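Local coordinates for protein PvdO (Pseudomonas aeruginosa, PDB 5HHA) that is a periplasmic calcium-binding protein with a formylglycine-generating-enzyme-like domain that probably acts in maturation of the pyoverdine chromophore, at residues A[34-37]-A[38-41]; A[135-138]-A[139-142]. All blocks are in the same frame, centred on the assembly; numbering follows the deposited sequence.

Contact 1 (A[34-37]-A[38-41])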
ATOM      1  N   LYS A  34      -2.455  12.873 -13.358  1.00 15.66           N
ATOM      2  CA  LYS A  34      -2.757  13.529 -12.089  1.00 16.91           C
ATOM      3  C   LYS A  34      -3.979  14.403 -12.306  1.00 15.74           C
ATOM      4  O   LYS A  34      -4.083  15.069 -13.340  1.00 19.49           O
ATOM      5  CB  LYS A  34      -1.598  14.437 -11.648  1.00 24.49           C
ATOM      6  CG  LYS A  34      -0.330  13.729 -11.244  1.00 24.16           C
ATOM      7  CD  LYS A  34       0.827  14.736 -11.115  1.00 27.19           C
ATOM      8  CE  LYS A  34       0.567  15.808 -10.083  1.00 24.93           C
ATOM      9  NZ  LYS A  34       1.750  16.752 -10.014  1.00 28.48           N
ATOM     10  N   ASP A  35      -4.879  14.455 -11.339  1.00 14.07           N
ATOM     11  CA  ASP A  35      -6.040  15.329 -11.443  1.00 15.83           C
ATOM     12  C   ASP A  35      -5.777  16.752 -10.968  1.00 20.62           C
ATOM     13  O   ASP A  35      -6.613  17.634 -11.179  1.00 22.78           O
ATOM     14  CB  ASP A  35      -7.229  14.745 -10.686  1.00 16.11           C
ATOM     15  CG  ASP A  35      -7.790  13.519 -11.343  1.00 18.97           C
ATOM     16  OD1 ASP A  35      -7.826  13.479 -12.589  1.00 20.80           O
ATOM     17  OD2 ASP A  35      -8.212  12.581 -10.634  1.00 18.12           O
ATOM     18  N   CYS A  36      -4.629  16.992 -10.350  1.00 17.25           N
ATOM     19  CA  CYS A  36      -4.287  18.334  -9.908  1.00 17.60           C
ATOM     20  C   CYS A  36      -2.819  18.342  -9.525  1.00 19.29           C
ATOM     21  O   CYS A  36      -2.194  17.280  -9.402  1.00 18.61           O
ATOM     22  CB  CYS A  36      -5.181  18.768  -8.744  1.00 19.03           C
ATOM     23  SG  CYS A  36      -4.649  18.207  -7.097  1.00 19.56           S
ATOM     24  N   LYS A  37      -2.234  19.522  -9.330  1.00 18.60           N
ATOM     25  CA  LYS A  37      -0.786  19.610  -9.149  1.00 17.66           C
ATOM     26  C   LYS A  37      -0.327  18.900  -7.869  1.00 17.08           C
ATOM     27  O   LYS A  37       0.741  18.301  -7.844  1.00 22.09           O
ATOM     28  CB  LYS A  37      -0.320  21.075  -9.154  1.00 28.24           C
ATOM     29  CG  LYS A  37      -0.498  21.763 -10.510  1.00 33.03           C
ATOM     30  CD  LYS A  37      -0.027  23.213 -10.490  1.00 42.40           C
ATOM     31  CE  LYS A  37      -0.148  23.869 -11.865  1.00 43.43           C
ATOM     32  NZ  LYS A  37      -1.573  24.058 -12.298  1.00 43.33           N
ATOM     33  N   ASP A  38      -1.147  19.012  -6.833  1.00 20.37           N
ATOM     34  CA  ASP A  38      -0.888  18.475  -5.496  1.00 23.16           C
ATOM     35  C   ASP A  38      -1.401  17.064  -5.341  1.00 18.78           C
ATOM     36  O   ASP A  38      -1.237  16.463  -4.284  1.00 18.04           O
ATOM     37  CB  ASP A  38      -1.636  19.332  -4.455  1.00 24.80           C
ATOM     38  CG  ASP A  38      -0.877  20.573  -4.057  1.00 32.31           C
ATOM     39  OD1 ASP A  38       0.372  20.528  -3.997  1.00 39.10           O
ATOM     40  OD2 ASP A  38      -1.541  21.590  -3.779  1.00 38.44           O
ATOM     41  N   CYS A  39      -2.068  16.551  -6.372  1.00 15.71           N
ATOM     42  CA  CYS A  39      -2.739  15.257  -6.300  1.00 13.90           C
ATOM     43  C   CYS A  39      -1.767  14.127  -6.595  1.00 12.66           C
ATOM     44  O   CYS A  39      -0.794  14.328  -7.340  1.00 13.18           O
ATOM     45  CB  CYS A  39      -3.856  15.185  -7.335  1.00 15.20           C
ATOM     46  SG  CYS A  39      -5.266  16.271  -7.009  1.00 20.50           S
ATOM     47  N   PRO A  40      -2.038  12.933  -6.032  1.00 11.63           N
ATOM     48  CA  PRO A  40      -1.120  11.818  -6.296  1.00 12.34           C
ATOM     49  C   PRO A  40      -1.093  11.404  -7.759  1.00 10.68           C
ATOM     50  O   PRO A  40      -2.115  11.466  -8.428  1.00 12.44           O
ATOM     51  CB  PRO A  40      -1.683  10.694  -5.428  1.00 10.93           C
ATOM     52  CG  PRO A  40      -2.492  11.360  -4.367  1.00 14.12           C
ATOM     53  CD  PRO A  40      -3.054  12.591  -5.028  1.00 12.95           C
ATOM     54  N   GLU A  41       0.059  10.982  -8.239  1.00 10.63           N
ATOM     55  CA  GLU A  41       0.161  10.421  -9.582  1.00 11.30           C
ATOM     56  C   GLU A  41      -0.515   9.058  -9.636  1.00 11.74           C
ATOM     57  O   GLU A  41      -0.171   8.152  -8.857  1.00 10.97           O
ATOM     58  CB  GLU A  41       1.617  10.309  -9.983  1.00 11.39           C
ATOM     59  CG  GLU A  41       2.275  11.698 -10.109  1.00 14.30           C
ATOM     60  CD  GLU A  41       3.766  11.660 -10.361  1.00 19.77           C
ATOM     61  OE1 GLU A  41       4.316  10.604 -10.700  1.00 16.51           O
ATOM     62  OE2 GLU A  41       4.425  12.712 -10.215  1.00 19.83           O
TER
HETATM   63  O   HOH W   1       3.646  14.877  -8.717  1.00 22.50           O
HETATM   64  O   HOH W   2      -4.511  12.665  -9.057  1.00 15.00           O
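Cys36 and Cys39 are joined by a disulfide across a type I beta turn, with SG of Cys36 2.0 Å from SG of Cys39. The turn sits in the loop between the antiparallel strands 32-33 and 42-52, and the two cysteines form a CxxC pair at its two ends, with Lys37 and Asp38 at its corners. A backbone bond closes the same turn: N of Cys39 donates to O of Cys36 at 3.1 Å. With SG of Cys36 set between its own N and carbonyl carbon (chi1 84°), the sulfur points to that of Cys39. This is the tight part of the contact. Cys39 and Pro40 are buried and face helix 131-145. Asp35 belongs to this side too: its CB lies near SG of Cys39, and its OD2 is held by Arg284 and Tyr149.

The solvent side, with Lys34, Lys37 and the carboxylate of Glu41, combines aliphatic contact with polar links. The aliphatic part of Lys34 crosses Glu41, with CG of Lys34 3.5 Å from CG of Glu41. A bend at chi3 (60°) then turns the lysine end back to the turn, where NZ of Lys34 donates to O of Lys37 at 2.9 Å. One water accepts from NZ of Lys34 and donates to OE2 of Glu41, bridging opposite charges, while OE1 of Glu41 makes a salt bridge with Arg81. Between the two limbs of the loop lies a second water, which accepts from N of Asp35 at 2.9 Å and donates to O of Pro40 at 2.8 Å.

Contact 2 (A[135-138]-A[139-142]); sequences KNYA and AWLS
Leu141 lies one helical turn beyond Tyr137 and packs against the tyrosine ring. Its CB rests among backbone oxygens, 3.7 Å from O of Tyr137. CG comes next and stands over one face of the ring in a CH-pi contact, 4.2 Å from the Tyr137 centroid and 29° off the ring normal. The methyl groups reach the outer end of the tyrosine: CD1 touches CE2 of Tyr137 at 3.5 Å and also approaches OH, and CD2 lies 3.9 Å from OH of Tyr137. The tyrosine is carried there by its first torsion, chi1 174°, which sets CG opposite the backbone N and beside the carbonyl carbon, so that the ring projects outward but leans toward the C-terminal end of the helix, within touch of Trp140 and Leu141.

Trp140 approaches the same ring beside CE1, its CZ3 4.0 Å from CE1 of Tyr137. The planes make an angle of 41°, an oblique pairing. All these residues belong to the alpha-helix 131-145, whose i to i+4 bonds run from N of Ala139, Trp140, Leu141 and Ser142 to O of Lys135, Asn136, Tyr137 and Ala138. Tyr137 and Trp140 both turn to helix 86-96, where each meets Tyr92 edge-to-face, and the ring of Phe280 adds a further aromatic neighbour to Tyr137.

Ser142 adds a side-chain bond to the helical pattern. Its OG donates to O of Ala138 at 2.8 Å, while its own N donates to that oxygen at 2.9 Å; the two reach the carbonyl from opposite faces of its plane. OG of Ser142 is also bonded to N of Tyr149, which ties this helical turn to the strand 149-150.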
ATOM      1  N   LYS A 135      -9.466   7.715   4.851  1.00 11.07           N
ATOM      2  CA  LYS A 135     -10.786   7.949   4.280  1.00 11.25           C
ATOM      3  C   LYS A 135     -11.045   9.445   4.139  1.00 12.24           C
ATOM      4  O   LYS A 135     -11.600   9.890   3.120  1.00 12.99           O
ATOM      5  CB  LYS A 135     -11.872   7.288   5.134  1.00 13.31           C
ATOM      6  CG  LYS A 135     -11.769   5.758   5.138  1.00 15.08           C
ATOM      7  CD  LYS A 135     -12.793   5.091   6.030  1.00 21.42           C
ATOM      8  CE  LYS A 135     -14.203   5.325   5.526  1.00 32.17           C
ATOM      9  NZ  LYS A 135     -14.471   4.539   4.294  1.00 41.00           N
ATOM     10  N   ASN A 136     -10.661  10.231   5.143  1.00 12.03           N
ATOM     11  CA  ASN A 136     -10.854  11.684   5.072  1.00 11.55           C
ATOM     12  C   ASN A 136     -10.063  12.324   3.957  1.00 12.60           C
ATOM     13  O   ASN A 136     -10.582  13.208   3.258  1.00 13.48           O
ATOM     14  CB  ASN A 136     -10.510  12.346   6.396  1.00 13.66           C
ATOM     15  CG  ASN A 136     -11.496  12.039   7.482  1.00 16.64           C
ATOM     16  OD1 ASN A 136     -12.618  11.625   7.220  1.00 17.32           O
ATOM     17  ND2 ASN A 136     -11.088  12.260   8.718  1.00 19.35           N
ATOM     18  N   TYR A 137      -8.822  11.891   3.758  1.00 12.83           N
ATOM     19  CA  TYR A 137      -7.994  12.393   2.680  1.00 13.29           C
ATOM     20  C   TYR A 137      -8.670  12.082   1.344  1.00 12.90           C
ATOM     21  O   TYR A 137      -8.744  12.929   0.467  1.00 13.89           O
ATOM     22  CB  TYR A 137      -6.590  11.756   2.730  1.00 10.49           C
ATOM     23  CG  TYR A 137      -5.709  12.123   1.555  1.00 12.48           C
ATOM     24  CD1 TYR A 137      -5.082  13.358   1.504  1.00 12.78           C
ATOM     25  CD2 TYR A 137      -5.519  11.255   0.480  1.00 11.54           C
ATOM     26  CE1 TYR A 137      -4.305  13.718   0.435  1.00 12.86           C
ATOM     27  CE2 TYR A 137      -4.749  11.596  -0.589  1.00 12.61           C
ATOM     28  CZ  TYR A 137      -4.144  12.829  -0.611  1.00 11.67           C
ATOM     29  OH  TYR A 137      -3.388  13.128  -1.699  1.00 13.10           O
ATOM     30  N   ALA A 138      -9.151  10.851   1.179  1.00 12.77           N
ATOM     31  CA  ALA A 138      -9.790  10.460  -0.083  1.00 12.90           C
ATOM     32  C   ALA A 138     -11.085  11.258  -0.316  1.00 12.91           C
ATOM     33  O   ALA A 138     -11.381  11.605  -1.468  1.00 14.15           O
ATOM     34  CB  ALA A 138     -10.054   8.975  -0.106  1.00 12.10           C
ATOM     35  N   ALA A 139     -11.823  11.566   0.738  1.00 11.97           N
ATOM     36  CA  ALA A 139     -13.022  12.408   0.612  1.00 13.68           C
ATOM     37  C   ALA A 139     -12.665  13.823   0.178  1.00 14.41           C
ATOM     38  O   ALA A 139     -13.324  14.407  -0.702  1.00 15.16           O
ATOM     39  CB  ALA A 139     -13.773  12.442   1.898  1.00 14.76           C
ATOM     40  N   TRP A 140     -11.608  14.377   0.753  1.00 14.59           N
ATOM     41  CA  TRP A 140     -11.149  15.686   0.351  1.00 15.40           C
ATOM     42  C   TRP A 140     -10.711  15.690  -1.124  1.00 15.52           C
ATOM     43  O   TRP A 140     -11.063  16.591  -1.888  1.00 16.08           O
ATOM     44  CB  TRP A 140     -10.002  16.111   1.263  1.00 15.38           C
ATOM     45  CG  TRP A 140      -9.363  17.372   0.827  1.00 16.59           C
ATOM     46  CD1 TRP A 140      -9.845  18.643   0.994  1.00 16.29           C
ATOM     47  CD2 TRP A 140      -8.125  17.499   0.138  1.00 14.45           C
ATOM     48  NE1 TRP A 140      -8.975  19.541   0.451  1.00 18.98           N
ATOM     49  CE2 TRP A 140      -7.914  18.868  -0.093  1.00 15.31           C
ATOM     50  CE3 TRP A 140      -7.161  16.586  -0.307  1.00 15.02           C
ATOM     51  CZ2 TRP A 140      -6.779  19.342  -0.736  1.00 16.78           C
ATOM     52  CZ3 TRP A 140      -6.062  17.043  -0.941  1.00 15.83           C
ATOM     53  CH2 TRP A 140      -5.860  18.417  -1.150  1.00 18.17           C
ATOM     54  N   LEU A 141      -9.928  14.694  -1.541  1.00 15.01           N
ATOM     55  CA  LEU A 141      -9.507  14.584  -2.937  1.00 15.37           C
ATOM     56  C   LEU A 141     -10.692  14.474  -3.874  1.00 15.54           C
ATOM     57  O   LEU A 141     -10.701  15.062  -4.958  1.00 15.28           O
ATOM     58  CB  LEU A 141      -8.611  13.352  -3.177  1.00 18.69           C
ATOM     59  CG  LEU A 141      -7.094  13.403  -2.979  1.00 19.11           C
ATOM     60  CD1 LEU A 141      -6.493  12.130  -3.576  1.00 15.45           C
ATOM     61  CD2 LEU A 141      -6.467  14.612  -3.633  1.00 19.71           C
ATOM     62  N   SER A 142     -11.672  13.707  -3.459  1.00 11.97           N
ATOM     63  CA  SER A 142     -12.855  13.509  -4.287  1.00 13.05           C
ATOM     64  C   SER A 142     -13.585  14.836  -4.472  1.00 14.00           C
ATOM     65  O   SER A 142     -13.993  15.191  -5.580  1.00 16.19           O
ATOM     66  CB  SER A 142     -13.793  12.510  -3.644  1.00 11.99           C
ATOM     67  OG  SER A 142     -13.205  11.212  -3.579  1.00 12.91           O
TER

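Contact 1 lies in a loop between two strands, contact 2 within one helix, and both are partly buried. Cys39 and Pro40 in contact 1, and Tyr137, Ala138 and Leu141 in contact 2, are buried; Lys34, Lys37, Asp38, Lys135 and Ala139 are exposed. The buried sides meet: CG of Pro40 is 3.3 Å from OH of Tyr137, CD of Pro40 touches CD1 of Leu141, and SG of Cys39 packs on CD2 of Leu141. Contact 1 is held by a covalent link, a turn bond and waters in a segment without regular structure; contact 2 by helical bonds and aromatic and aliphatic packing. Tyr149 bonds to both, to Asp35 through its hydroxyl and to Ser142 through its backbone.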